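Local coordinates for giardin subunit alpha-1 (Giardia intestinalis, PDB 4EVF), which binds calcium and, in a calcium-dependent way, phospholipids such as phosphatidylserine, and is involved in attaching the parasite to the intestinal mucosa, at residues Ile175-Thr180 and Ala184-Ile189; Gln22-Ala27 and Ser65-Leu70; Asp84-Arg89 and Met93-Thr98; Asp213-Tyr218 and Ala231-Asn236. One frame throughout, in Å; residues are numbered along the deposited sequence.

In the fold
The chain is an all-helical annexin, and the four contacts are spread along its repeats. Interactions 1, 2 and 3 are buried, each joining two helices of one predicted repeat, whereas interaction 4 is only partly buried and joins the predicted third and fourth repeats. Interactions 1 and 2 lie on opposite sides of the chain's centre, with centres about 35 Å apart. Interaction 4 links up with its neighbours: Phe217 packs on Phe178 and Ile175 of interaction 1, while Tyr215 and Thr216 meet Phe96 of interaction 3. The chemistry differs: purely aliphatic in interaction 2, one phenylalanine among alanine and leucine groups in interaction 3, aromatic rings with Ile189 beside them in interaction 1, and tyrosines in interaction 4.

Interaction 1 of 4, residues Ile175-Thr180 and Ala184-Ile189; sequences IDFFGT and AEYRPI
Tyr186 pushes the CD1-CE1 side of its ring in among Phe177 and Phe178. Phe177 reaches the edge of the tyrosine ring near its plane, with Phe177 CE1 3.8 Å from Tyr186 CE1. Phe178 comes in at a slant that is neither face nor edge of the tyrosine: Phe178 CE1 lies 3.5 Å from Tyr186 CE1. The hydroxyl of Tyr186 in turn sits at the edge of the Phe178 ring, its OH 3.3 Å from Phe178 CE1. The Phe178 and Tyr186 rings are turned 58° to each other, which makes this neither a stack nor a T-shaped pair. With CG of Tyr186 opposite its own backbone N (chi1 -176°), the ring reaches across between the short segments, whose axes come no nearer than 11.1 Å. Ile189 comes from the opposite direction and meets the Phe177 ring obliquely, its CG2 4.1 Å from Phe177 CZ.

Helices 171-180 and 183-196 follow each other in the predicted third annexin repeat, and their short segments run at 124°. Leu162 and Phe166 of helix 155-167 pack on Phe177 and Phe178 respectively, and Leu224 of helix 211-225 touches both Phe178 and Tyr186. Between the two segments, then, the contact is held by apolar packing, while the one polar side-chain atom among the touching residues, the Tyr186 hydroxyl, is hydrogen-bonded to His221 of helix 211-225.

Interaction 2 of 4, residues Gln22-Ala27 and Ser65-Leu70; sequences QIAFIA and SLLMDL
Ile23 O takes the amide of Ala27, N to O 2.9 Å, an ordinary helical bond that sets two of the residues touching helix 62-70 about one turn apart. The contact itself is wholly aliphatic. Leu67 carries the larger share, and it does so with a single methyl: CD2 comes down on the backbone of helix 20-28, lying 3.9 Å from Ala24 CA and 4.0 Å from Ala24 CB. Leu67 CD2 is also 4.1 Å from Ile23 CG2, so it fits between two consecutive residues. A chi2 of 174° sends CD1 of Leu67 on along the chain and leaves CD2 as the side branch that turns to helix 20-28.

These are two helices of the predicted first annexin repeat, brought together although 37 residues separate the segments in sequence. Their short segments run in nearly the same direction, 31° apart, with axes 10.4 Å from each other at their closest approach. The register advances by three residues on both helices, from Ala24 opposite Leu67 to Ala27 opposite Leu70.

At this second level the touch is simpler, a methyl on a methyl, with Leu70 CD1 3.9 Å from Ala27 CB. Helix 4-16 closes in on Ile23 through Ala14 and Ile15, and Leu291 of helix 284-292 packs on Leu70. Asp69, turned elsewhere, is salt-bridged through OD2 to Arg249 NE.

Interaction 3 of 4, residues Asp84-Arg89 and Met93-Thr98; sequences DALSGR and MAFFDT
Ala85, near the end of helix 74-87, and Ala94, early in helix 92-100, bring their CA atoms to 6.0 Å, the nearest backbone approach across the short turn that joins the two helices. Both point their CB toward the facing segment, and the methyls meet at 3.8 Å, CB to CB, with nothing larger between the backbones there. Phe95 reaches Ala85 as well, its CE1 3.6 Å from Ala85 CB. With chi1 at -73°, its CG lies opposite the carbonyl carbon, and the ring tip is carried on to Leu86, whose CD2 sits 3.8 Å from Phe95 CZ. Leu86 and Phe95 cross at about a right angle, and Ala85 CB and Leu86 CD2 both come to the Phe95 ring obliquely.

Each segment ties down a carbonyl of its own. Asp84 O accepts both the amide and the hydroxyl of Ser87, the latter at 2.7 Å from OG, while Ala94 O accepts Thr98 N and also Thr98 OG1. Beyond the pair, Phe95 meets the ring of Phe126 and packs on Trp136 and Met140 of helix 135-145. No hydrogen bond crosses between the segments, and the contact at this corner of the predicted second annexin repeat rests on apolar groups.

Interaction 4 of 4, residues Asp213-Tyr218 and Ala231-Asn236; sequences DYYTFY and AAYLIN
An edge-to-face tyrosine pair joins helix 211-225 of the predicted third annexin repeat to helix 227-240 of the fourth. Tyr218 turns its edge toward the face of Tyr233, with ring centroids 5.0 Å apart and planes at 72°. The CD2-CE2 side of Tyr218 makes the contact: CD2 lies 3.6 Å from Tyr233 CZ, and CE2 is 3.6 Å from Tyr233 CE1. The backbones stay well apart, 9.8 Å between the CA atoms of Tyr218 and Tyr233, and Tyr233 reaches across most of that distance. Having CG opposite the backbone N (chi1 173°) sends its ring straight out toward helix 211-225.

Phe222, further along helix 211-225, meets the rings of both Tyr218 and Tyr233, and Tyr269 packs on Tyr233 from a loop. Within helix 211-225, Tyr214 packs on both Tyr218 and Tyr215: its OH lies over one face of the Tyr218 ring near the rim, and its CD2 similarly over a face of Tyr215.

No hydrogen bond crosses between the segments. Instead the Tyr233 hydroxyl ends between two ring edges, close to the plane of each, its OH 3.4 Å from Tyr218 CD2 and 3.5 Å from Tyr215 CD1.

Interaction 1 of 4, residues Ile175-Thr180 and Ala184-Ile189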
loop_
_atom_site.group_PDB
_atom_site.type_symbol
_atom_site.label_atom_id
_atom_site.label_comp_id
_atom_site.label_asym_id
_atom_site.label_seq_id
_atom_site.Cartn_x
_atom_site.Cartn_y
_atom_site.Cartn_z
ATOM N N ILE A 175 -8.157 12.751 -15.267
ATOM C CA ILE A 175 -8.345 12.744 -13.823
ATOM C C ILE A 175 -9.631 11.998 -13.473
ATOM O O ILE A 175 -9.668 11.177 -12.557
ATOM C CB ILE A 175 -8.370 14.181 -13.267
ATOM C CG1 ILE A 175 -6.990 14.833 -13.423
ATOM C CG2 ILE A 175 -8.783 14.196 -11.814
ATOM C CD1 ILE A 175 -7.012 16.350 -13.312
ATOM N N ASP A 176 -10.685 12.287 -14.219
ATOM C CA ASP A 176 -11.966 11.634 -14.004
ATOM C C ASP A 176 -11.879 10.152 -14.363
ATOM O O ASP A 176 -12.412 9.315 -13.656
ATOM C CB ASP A 176 -13.050 12.316 -14.839
ATOM C CG ASP A 176 -14.384 11.630 -14.713
ATOM O OD1 ASP A 176 -15.093 11.917 -13.726
ATOM O OD2 ASP A 176 -14.712 10.796 -15.587
ATOM N N PHE A 177 -11.199 9.825 -15.458
ATOM C CA PHE A 177 -11.086 8.428 -15.858
ATOM C C PHE A 177 -10.354 7.575 -14.821
ATOM O O PHE A 177 -10.879 6.578 -14.339
ATOM C CB PHE A 177 -10.391 8.278 -17.215
ATOM C CG PHE A 177 -10.158 6.849 -17.606
ATOM C CD1 PHE A 177 -8.979 6.204 -17.253
ATOM C CD2 PHE A 177 -11.134 6.134 -18.288
ATOM C CE1 PHE A 177 -8.773 4.881 -17.598
ATOM C CE2 PHE A 177 -10.925 4.830 -18.644
ATOM C CZ PHE A 177 -9.754 4.190 -18.296
ATOM N N PHE A 178 -9.127 7.959 -14.488
ATOM C CA PHE A 178 -8.363 7.194 -13.511
ATOM C C PHE A 178 -9.003 7.236 -12.116
ATOM O O PHE A 178 -8.902 6.275 -11.356
ATOM C CB PHE A 178 -6.894 7.638 -13.503
ATOM C CG PHE A 178 -6.129 7.147 -14.695
ATOM C CD1 PHE A 178 -5.580 5.877 -14.694
ATOM C CD2 PHE A 178 -5.995 7.932 -15.828
ATOM C CE1 PHE A 178 -4.892 5.400 -15.797
ATOM C CE2 PHE A 178 -5.325 7.464 -16.932
ATOM C CZ PHE A 178 -4.762 6.197 -16.918
ATOM N N GLY A 179 -9.689 8.330 -11.798
ATOM C CA GLY A 179 -10.342 8.455 -10.507
ATOM C C GLY A 179 -11.664 7.717 -10.324
ATOM O O GLY A 179 -12.104 7.522 -9.182
ATOM N N THR A 180 -12.302 7.293 -11.420
ATOM C CA THR A 180 -13.636 6.676 -11.321
ATOM C C THR A 180 -13.830 5.350 -12.068
ATOM O O THR A 180 -14.870 4.691 -11.919
ATOM C CB THR A 180 -14.766 7.651 -11.783
ATOM O OG1 THR A 180 -14.617 7.948 -13.175
ATOM C CG2 THR A 180 -14.749 8.954 -10.980
ATOM N N ALA A 184 -12.119 -3.657 -12.598
ATOM C CA ALA A 184 -12.489 -4.773 -13.454
ATOM C C ALA A 184 -12.550 -4.349 -14.918
ATOM O O ALA A 184 -12.283 -5.151 -15.799
ATOM C CB ALA A 184 -13.816 -5.377 -13.007
ATOM N N GLU A 185 -12.899 -3.086 -15.162
ATOM C CA GLU A 185 -13.003 -2.554 -16.520
ATOM C C GLU A 185 -11.659 -2.056 -17.005
ATOM O O GLU A 185 -11.346 -2.111 -18.197
ATOM C CB GLU A 185 -14.019 -1.407 -16.562
ATOM C CG GLU A 185 -15.385 -1.784 -16.003
ATOM C CD GLU A 185 -16.482 -0.807 -16.386
ATOM O OE1 GLU A 185 -16.163 0.348 -16.766
ATOM O OE2 GLU A 185 -17.670 -1.201 -16.316
ATOM N N TYR A 186 -10.852 -1.565 -16.078
ATOM C CA TYR A 186 -9.571 -0.974 -16.467
ATOM C C TYR A 186 -8.686 -1.954 -17.230
ATOM O O TYR A 186 -8.132 -1.615 -18.278
ATOM C CB TYR A 186 -8.833 -0.436 -15.248
ATOM C CG TYR A 186 -7.540 0.273 -15.601
ATOM C CD1 TYR A 186 -7.555 1.586 -16.060
ATOM C CD2 TYR A 186 -6.309 -0.369 -15.476
ATOM C CE1 TYR A 186 -6.373 2.249 -16.375
ATOM C CE2 TYR A 186 -5.117 0.292 -15.790
ATOM C CZ TYR A 186 -5.161 1.600 -16.241
ATOM O OH TYR A 186 -3.994 2.278 -16.564
ATOM N N ARG A 187 -8.576 -3.174 -16.713
ATOM C CA ARG A 187 -7.692 -4.190 -17.287
ATOM C C ARG A 187 -7.952 -4.444 -18.778
ATOM O O ARG A 187 -7.014 -4.420 -19.589
ATOM C CB ARG A 187 -7.777 -5.483 -16.463
ATOM C CG ARG A 187 -7.900 -5.197 -14.957
ATOM C CD ARG A 187 -7.825 -6.434 -14.064
ATOM N NE ARG A 187 -7.512 -6.049 -12.683
ATOM C CZ ARG A 187 -8.383 -6.030 -11.675
ATOM N NH1 ARG A 187 -9.650 -6.404 -11.862
ATOM N NH2 ARG A 187 -7.981 -5.650 -10.464
ATOM N N PRO A 188 -9.223 -4.691 -19.156
ATOM C CA PRO A 188 -9.518 -4.851 -20.590
ATOM C C PRO A 188 -9.224 -3.580 -21.399
ATOM O O PRO A 188 -8.785 -3.665 -22.543
ATOM C CB PRO A 188 -11.023 -5.164 -20.616
ATOM C CG PRO A 188 -11.536 -4.829 -19.218
ATOM C CD PRO A 188 -10.378 -5.011 -18.298
ATOM N N ILE A 189 -9.482 -2.419 -20.809
ATOM C CA ILE A 189 -9.163 -1.149 -21.458
ATOM C C ILE A 189 -7.656 -0.996 -21.719
ATOM O O ILE A 189 -7.242 -0.557 -22.797
ATOM C CB ILE A 189 -9.700 0.033 -20.642
ATOM C CG1 ILE A 189 -11.234 -0.011 -20.655
ATOM C CG2 ILE A 189 -9.182 1.380 -21.217
ATOM C CD1 ILE A 189 -11.902 0.986 -19.779
#

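Interaction 2 of 4, residues Gln22-Ala27 and Ser65-Leu70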
loop_
_atom_site.group_PDB
_atom_site.type_symbol
_atom_site.label_atom_id
_atom_site.label_comp_id
_atom_site.label_asym_id
_atom_site.label_seq_id
_atom_site.Cartn_x
_atom_site.Cartn_y
_atom_site.Cartn_z
ATOM N N GLN A 22 11.216 -14.938 14.008
ATOM C CA GLN A 22 10.140 -15.823 14.451
ATOM C C GLN A 22 8.810 -15.076 14.622
ATOM O O GLN A 22 7.743 -15.605 14.293
ATOM C CB GLN A 22 10.521 -16.555 15.740
ATOM C CG GLN A 22 9.449 -17.502 16.256
ATOM C CD GLN A 22 9.061 -18.578 15.250
ATOM O OE1 GLN A 22 9.709 -18.745 14.213
ATOM N NE2 GLN A 22 7.995 -19.314 15.553
ATOM N N ILE A 23 8.862 -13.852 15.133
ATOM C CA ILE A 23 7.647 -13.046 15.218
ATOM C C ILE A 23 7.147 -12.729 13.812
ATOM O O ILE A 23 5.953 -12.833 13.525
ATOM C CB ILE A 23 7.874 -11.752 16.014
ATOM C CG1 ILE A 23 8.270 -12.082 17.456
ATOM C CG2 ILE A 23 6.650 -10.837 15.936
ATOM C CD1 ILE A 23 8.870 -10.908 18.198
ATOM N N ALA A 24 8.072 -12.356 12.932
ATOM C CA ALA A 24 7.740 -12.101 11.542
ATOM C C ALA A 24 7.153 -13.348 10.898
ATOM O O ALA A 24 6.185 -13.264 10.141
ATOM C CB ALA A 24 8.987 -11.614 10.762
ATOM N N PHE A 25 7.716 -14.509 11.210
ATOM C CA PHE A 25 7.240 -15.733 10.577
ATOM C C PHE A 25 5.802 -16.056 10.983
ATOM O O PHE A 25 4.977 -16.439 10.143
ATOM C CB PHE A 25 8.139 -16.933 10.881
ATOM C CG PHE A 25 7.600 -18.221 10.324
ATOM C CD1 PHE A 25 7.599 -18.446 8.960
ATOM C CD2 PHE A 25 7.056 -19.187 11.160
ATOM C CE1 PHE A 25 7.081 -19.618 8.436
ATOM C CE2 PHE A 25 6.542 -20.360 10.645
ATOM C CZ PHE A 25 6.552 -20.576 9.281
ATOM N N ILE A 26 5.519 -15.923 12.274
ATOM C CA ILE A 26 4.168 -16.155 12.778
ATOM C C ILE A 26 3.206 -15.145 12.171
ATOM O O ILE A 26 2.112 -15.497 11.740
ATOM C CB ILE A 26 4.101 -16.064 14.312
ATOM C CG1 ILE A 26 4.920 -17.194 14.946
ATOM C CG2 ILE A 26 2.657 -16.137 14.772
ATOM C CD1 ILE A 26 5.326 -16.932 16.377
ATOM N N ALA A 27 3.614 -13.881 12.125
ATOM C CA ALA A 27 2.753 -12.863 11.546
ATOM C C ALA A 27 2.458 -13.190 10.085
ATOM O O ALA A 27 1.354 -12.946 9.603
ATOM C CB ALA A 27 3.380 -11.485 11.680
ATOM N N SER A 65 8.791 -1.447 14.804
ATOM C CA SER A 65 7.577 -0.737 14.406
ATOM C C SER A 65 6.709 -1.575 13.473
ATOM O O SER A 65 5.490 -1.661 13.666
ATOM C CB SER A 65 7.922 0.602 13.747
ATOM O OG SER A 65 8.469 1.495 14.698
ATOM N N LEU A 66 7.342 -2.186 12.472
ATOM C CA LEU A 66 6.670 -3.081 11.536
ATOM C C LEU A 66 5.993 -4.259 12.242
ATOM O O LEU A 66 4.825 -4.581 11.969
ATOM C CB LEU A 66 7.655 -3.592 10.481
ATOM C CG LEU A 66 7.183 -4.734 9.564
ATOM C CD1 LEU A 66 5.852 -4.413 8.901
ATOM C CD2 LEU A 66 8.223 -5.083 8.488
ATOM N N LEU A 67 6.726 -4.906 13.142
ATOM C CA LEU A 67 6.195 -6.064 13.869
ATOM C C LEU A 67 4.996 -5.701 14.754
ATOM O O LEU A 67 4.003 -6.445 14.812
ATOM C CB LEU A 67 7.306 -6.763 14.665
ATOM C CG LEU A 67 8.397 -7.357 13.762
ATOM C CD1 LEU A 67 9.577 -7.928 14.553
ATOM C CD2 LEU A 67 7.817 -8.405 12.823
ATOM N N MET A 68 5.095 -4.557 15.421
ATOM C CA MET A 68 3.982 -3.958 16.167
ATOM C C MET A 68 2.770 -3.719 15.286
ATOM O O MET A 68 1.652 -4.076 15.651
ATOM C CB MET A 68 4.395 -2.616 16.788
ATOM C CG MET A 68 5.491 -2.715 17.838
ATOM S SD MET A 68 6.053 -1.096 18.392
ATOM C CE MET A 68 4.564 -0.403 19.119
ATOM N N ASP A 69 2.998 -3.100 14.131
ATOM C CA ASP A 69 1.931 -2.769 13.195
ATOM C C ASP A 69 1.123 -4.009 12.820
ATOM O O ASP A 69 -0.112 -3.970 12.756
ATOM C CB ASP A 69 2.509 -2.152 11.909
ATOM C CG ASP A 69 3.070 -0.748 12.117
ATOM O OD1 ASP A 69 2.831 -0.133 13.180
ATOM O OD2 ASP A 69 3.736 -0.245 11.188
ATOM N N LEU A 70 1.830 -5.104 12.555
ATOM C CA LEU A 70 1.192 -6.356 12.139
ATOM C C LEU A 70 0.218 -6.908 13.176
ATOM O O LEU A 70 -0.666 -7.709 12.844
ATOM C CB LEU A 70 2.240 -7.407 11.773
ATOM C CG LEU A 70 3.051 -7.049 10.518
ATOM C CD1 LEU A 70 4.334 -7.882 10.430
ATOM C CD2 LEU A 70 2.206 -7.204 9.255
#

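Interaction 3 of 4, residues Asp84-Arg89 and Met93-Thr98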
loop_
_atom_site.group_PDB
_atom_site.type_symbol
_atom_site.label_atom_id
_atom_site.label_comp_id
_atom_site.label_asym_id
_atom_site.label_seq_id
_atom_site.Cartn_x
_atom_site.Cartn_y
_atom_site.Cartn_z
ATOM N N ASP A 84 1.248 11.366 9.806
ATOM C CA ASP A 84 2.692 11.566 9.699
ATOM C C ASP A 84 3.073 12.214 8.362
ATOM O O ASP A 84 3.889 13.147 8.312
ATOM C CB ASP A 84 3.419 10.234 9.839
ATOM C CG ASP A 84 3.358 9.671 11.248
ATOM O OD1 ASP A 84 3.987 8.615 11.468
ATOM O OD2 ASP A 84 2.701 10.279 12.127
ATOM N N ALA A 85 2.477 11.716 7.280
ATOM C CA ALA A 85 2.774 12.238 5.949
ATOM C C ALA A 85 2.382 13.705 5.828
ATOM O O ALA A 85 2.887 14.406 4.964
ATOM C CB ALA A 85 2.077 11.405 4.862
ATOM N N LEU A 86 1.480 14.163 6.695
ATOM C CA LEU A 86 0.980 15.531 6.644
ATOM C C LEU A 86 1.611 16.425 7.705
ATOM O O LEU A 86 1.474 17.645 7.641
ATOM C CB LEU A 86 -0.551 15.565 6.814
ATOM C CG LEU A 86 -1.385 14.987 5.664
ATOM C CD1 LEU A 86 -2.870 14.831 6.049
ATOM C CD2 LEU A 86 -1.227 15.810 4.397
ATOM N N SER A 87 2.287 15.819 8.677
ATOM C CA SER A 87 2.807 16.555 9.832
ATOM C C SER A 87 3.882 17.585 9.449
ATOM O O SER A 87 3.960 18.652 10.052
ATOM C CB SER A 87 3.327 15.588 10.914
ATOM O OG SER A 87 4.376 14.764 10.427
ATOM N N GLY A 88 4.700 17.264 8.451
ATOM C CA GLY A 88 5.720 18.180 7.962
ATOM C C GLY A 88 5.519 18.496 6.493
ATOM O O GLY A 88 4.389 18.618 6.024
ATOM N N ARG A 89 6.618 18.628 5.759
ATOM C CA ARG A 89 6.561 18.736 4.305
ATOM C C ARG A 89 5.810 17.524 3.760
ATOM O O ARG A 89 6.072 16.398 4.185
ATOM C CB ARG A 89 7.981 18.740 3.767
ATOM C CG ARG A 89 8.202 19.460 2.456
ATOM C CD ARG A 89 9.712 19.667 2.270
ATOM N NE ARG A 89 10.418 19.120 3.428
ATOM C CZ ARG A 89 11.673 18.686 3.415
ATOM N NH1 ARG A 89 12.385 18.745 2.297
ATOM N NH2 ARG A 89 12.209 18.183 4.524
ATOM N N MET A 93 5.770 10.099 -1.255
ATOM C CA MET A 93 5.963 8.663 -1.307
ATOM C C MET A 93 4.981 7.976 -0.369
ATOM O O MET A 93 4.339 6.999 -0.746
ATOM C CB MET A 93 7.406 8.276 -0.975
ATOM C CG MET A 93 8.374 8.565 -2.128
ATOM S SD MET A 93 10.072 8.113 -1.718
ATOM C CE MET A 93 10.424 9.307 -0.433
ATOM N N ALA A 94 4.855 8.512 0.839
ATOM C CA ALA A 94 3.925 7.968 1.826
ATOM C C ALA A 94 2.482 8.072 1.322
ATOM O O ALA A 94 1.668 7.164 1.552
ATOM C CB ALA A 94 4.073 8.690 3.144
ATOM N N PHE A 95 2.167 9.177 0.647
ATOM C CA PHE A 95 0.847 9.343 0.023
ATOM C C PHE A 95 0.515 8.138 -0.859
ATOM O O PHE A 95 -0.589 7.583 -0.771
ATOM C CB PHE A 95 0.773 10.623 -0.834
ATOM C CG PHE A 95 0.709 11.910 -0.041
ATOM C CD1 PHE A 95 0.531 11.899 1.332
ATOM C CD2 PHE A 95 0.827 13.142 -0.687
ATOM C CE1 PHE A 95 0.474 13.090 2.060
ATOM C CE2 PHE A 95 0.762 14.333 0.025
ATOM C CZ PHE A 95 0.586 14.306 1.405
ATOM N N PHE A 96 1.453 7.750 -1.729
ATOM C CA PHE A 96 1.228 6.609 -2.617
ATOM C C PHE A 96 0.922 5.349 -1.811
ATOM O O PHE A 96 -0.009 4.592 -2.142
ATOM C CB PHE A 96 2.436 6.351 -3.549
ATOM C CG PHE A 96 2.838 7.540 -4.374
ATOM C CD1 PHE A 96 1.893 8.459 -4.806
ATOM C CD2 PHE A 96 4.174 7.754 -4.695
ATOM C CE1 PHE A 96 2.271 9.566 -5.558
ATOM C CE2 PHE A 96 4.559 8.858 -5.442
ATOM C CZ PHE A 96 3.606 9.764 -5.876
ATOM N N ASP A 97 1.713 5.130 -0.761
ATOM C CA ASP A 97 1.593 3.933 0.069
ATOM C C ASP A 97 0.260 3.860 0.816
ATOM O O ASP A 97 -0.276 2.782 0.999
ATOM C CB ASP A 97 2.744 3.838 1.079
ATOM C CG ASP A 97 4.113 3.884 0.414
ATOM O OD1 ASP A 97 4.176 3.738 -0.830
ATOM O OD2 ASP A 97 5.116 4.063 1.141
ATOM N N THR A 98 -0.244 5.010 1.253
ATOM C CA THR A 98 -1.378 5.076 2.176
ATOM C C THR A 98 -2.732 5.318 1.483
ATOM O O THR A 98 -3.765 4.802 1.922
ATOM C CB THR A 98 -1.149 6.160 3.276
ATOM O OG1 THR A 98 -0.932 7.436 2.669
ATOM C CG2 THR A 98 0.059 5.823 4.146
#

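Interaction 4 of 4, residues Asp213-Tyr218 and Ala231-Asn236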
loop_
_atom_site.group_PDB
_atom_site.type_symbol
_atom_site.label_atom_id
_atom_site.label_comp_id
_atom_site.label_asym_id
_atom_site.label_seq_id
_atom_site.Cartn_x
_atom_site.Cartn_y
_atom_site.Cartn_z
ATOM N N ASP A 213 2.981 14.245 -10.582
ATOM C CA ASP A 213 1.864 13.910 -11.476
ATOM C C ASP A 213 2.118 12.538 -12.046
ATOM O O ASP A 213 1.257 11.656 -11.986
ATOM C CB ASP A 213 1.736 14.879 -12.650
ATOM C CG ASP A 213 1.128 16.213 -12.262
ATOM O OD1 ASP A 213 0.408 16.297 -11.237
ATOM O OD2 ASP A 213 1.377 17.187 -13.003
ATOM N N TYR A 214 3.314 12.374 -12.617
ATOM C CA TYR A 214 3.686 11.113 -13.216
ATOM C C TYR A 214 3.509 9.929 -12.265
ATOM O O TYR A 214 2.816 8.959 -12.581
ATOM C CB TYR A 214 5.139 11.151 -13.719
ATOM C CG TYR A 214 5.584 9.797 -14.185
ATOM C CD1 TYR A 214 5.230 9.332 -15.445
ATOM C CD2 TYR A 214 6.326 8.960 -13.354
ATOM C CE1 TYR A 214 5.611 8.085 -15.879
ATOM C CE2 TYR A 214 6.717 7.711 -13.775
ATOM C CZ TYR A 214 6.350 7.274 -15.041
ATOM O OH TYR A 214 6.729 6.031 -15.483
ATOM N N TYR A 215 4.165 9.993 -11.115
ATOM C CA TYR A 215 4.130 8.876 -10.184
ATOM C C TYR A 215 2.727 8.595 -9.670
ATOM O O TYR A 215 2.374 7.440 -9.454
ATOM C CB TYR A 215 5.117 9.069 -9.032
ATOM C CG TYR A 215 6.538 8.990 -9.526
ATOM C CD1 TYR A 215 7.030 7.804 -10.051
ATOM C CD2 TYR A 215 7.364 10.110 -9.520
ATOM C CE1 TYR A 215 8.319 7.723 -10.543
ATOM C CE2 TYR A 215 8.656 10.043 -10.002
ATOM C CZ TYR A 215 9.128 8.847 -10.507
ATOM O OH TYR A 215 10.407 8.763 -10.989
ATOM N N THR A 216 1.930 9.642 -9.505
ATOM C CA THR A 216 0.558 9.459 -9.021
ATOM C C THR A 216 -0.271 8.656 -10.022
ATOM O O THR A 216 -0.941 7.674 -9.648
ATOM C CB THR A 216 -0.145 10.804 -8.717
ATOM O OG1 THR A 216 0.543 11.494 -7.666
ATOM C CG2 THR A 216 -1.590 10.563 -8.287
ATOM N N PHE A 217 -0.234 9.061 -11.291
ATOM C CA PHE A 217 -0.978 8.345 -12.335
ATOM C C PHE A 217 -0.400 6.950 -12.606
ATOM O O PHE A 217 -1.129 5.997 -12.918
ATOM C CB PHE A 217 -1.045 9.173 -13.625
ATOM C CG PHE A 217 -2.082 10.262 -13.596
ATOM C CD1 PHE A 217 -1.833 11.456 -12.938
ATOM C CD2 PHE A 217 -3.299 10.098 -14.239
ATOM C CE1 PHE A 217 -2.780 12.467 -12.905
ATOM C CE2 PHE A 217 -4.258 11.099 -14.212
ATOM C CZ PHE A 217 -3.990 12.293 -13.544
ATOM N N TYR A 218 0.919 6.832 -12.488
ATOM C CA TYR A 218 1.577 5.549 -12.657
ATOM C C TYR A 218 1.162 4.568 -11.552
ATOM O O TYR A 218 0.871 3.397 -11.820
ATOM C CB TYR A 218 3.102 5.735 -12.660
ATOM C CG TYR A 218 3.881 4.592 -13.278
ATOM C CD1 TYR A 218 3.350 3.835 -14.315
ATOM C CD2 TYR A 218 5.146 4.259 -12.813
ATOM C CE1 TYR A 218 4.071 2.787 -14.883
ATOM C CE2 TYR A 218 5.874 3.219 -13.373
ATOM C CZ TYR A 218 5.332 2.489 -14.406
ATOM O OH TYR A 218 6.053 1.452 -14.953
ATOM N N ALA A 231 1.932 -3.137 -5.345
ATOM C CA ALA A 231 2.855 -3.607 -4.314
ATOM C C ALA A 231 4.230 -3.972 -4.897
ATOM O O ALA A 231 5.263 -3.562 -4.370
ATOM C CB ALA A 231 2.263 -4.802 -3.573
ATOM N N ALA A 232 4.238 -4.757 -5.968
ATOM C CA ALA A 232 5.495 -5.144 -6.622
ATOM C C ALA A 232 6.332 -3.909 -6.972
ATOM O O ALA A 232 7.527 -3.845 -6.673
ATOM C CB ALA A 232 5.216 -5.937 -7.863
ATOM N N TYR A 233 5.684 -2.949 -7.625
ATOM C CA TYR A 233 6.314 -1.695 -8.033
ATOM C C TYR A 233 6.849 -0.859 -6.862
ATOM O O TYR A 233 7.963 -0.328 -6.899
ATOM C CB TYR A 233 5.312 -0.865 -8.842
ATOM C CG TYR A 233 5.812 0.531 -9.169
ATOM C CD1 TYR A 233 6.914 0.715 -10.002
ATOM C CD2 TYR A 233 5.184 1.660 -8.656
ATOM C CE1 TYR A 233 7.380 1.977 -10.309
ATOM C CE2 TYR A 233 5.651 2.943 -8.961
ATOM C CZ TYR A 233 6.753 3.087 -9.789
ATOM O OH TYR A 233 7.239 4.345 -10.108
ATOM N N LEU A 234 6.032 -0.708 -5.830
ATOM C CA LEU A 234 6.454 0.050 -4.674
ATOM C C LEU A 234 7.534 -0.708 -3.893
ATOM O O LEU A 234 8.430 -0.100 -3.330
ATOM C CB LEU A 234 5.242 0.392 -3.791
ATOM C CG LEU A 234 4.204 1.421 -4.285
ATOM C CD1 LEU A 234 2.984 1.596 -3.368
ATOM C CD2 LEU A 234 4.829 2.770 -4.622
ATOM N N ILE A 235 7.668 -1.965 -3.984
ATOM C CA ILE A 235 8.770 -2.683 -3.322
ATOM C C ILE A 235 10.056 -2.516 -4.104
ATOM O O ILE A 235 11.125 -2.319 -3.528
ATOM C CB ILE A 235 8.443 -4.173 -3.148
ATOM C CG1 ILE A 235 7.405 -4.335 -2.036
ATOM C CG2 ILE A 235 9.692 -4.990 -2.833
ATOM C CD1 ILE A 235 6.867 -5.754 -1.932
ATOM N N ASN A 236 9.938 -2.561 -5.425
ATOM C CA ASN A 236 11.085 -2.307 -6.282
ATOM C C ASN A 236 11.642 -0.877 -6.077
ATOM O O ASN A 236 12.857 -0.683 -5.982
ATOM C CB ASN A 236 10.712 -2.594 -7.739
ATOM C CG ASN A 236 11.879 -2.420 -8.685
ATOM O OD1 ASN A 236 11.930 -1.446 -9.441
ATOM N ND2 ASN A 236 12.824 -3.360 -8.651
#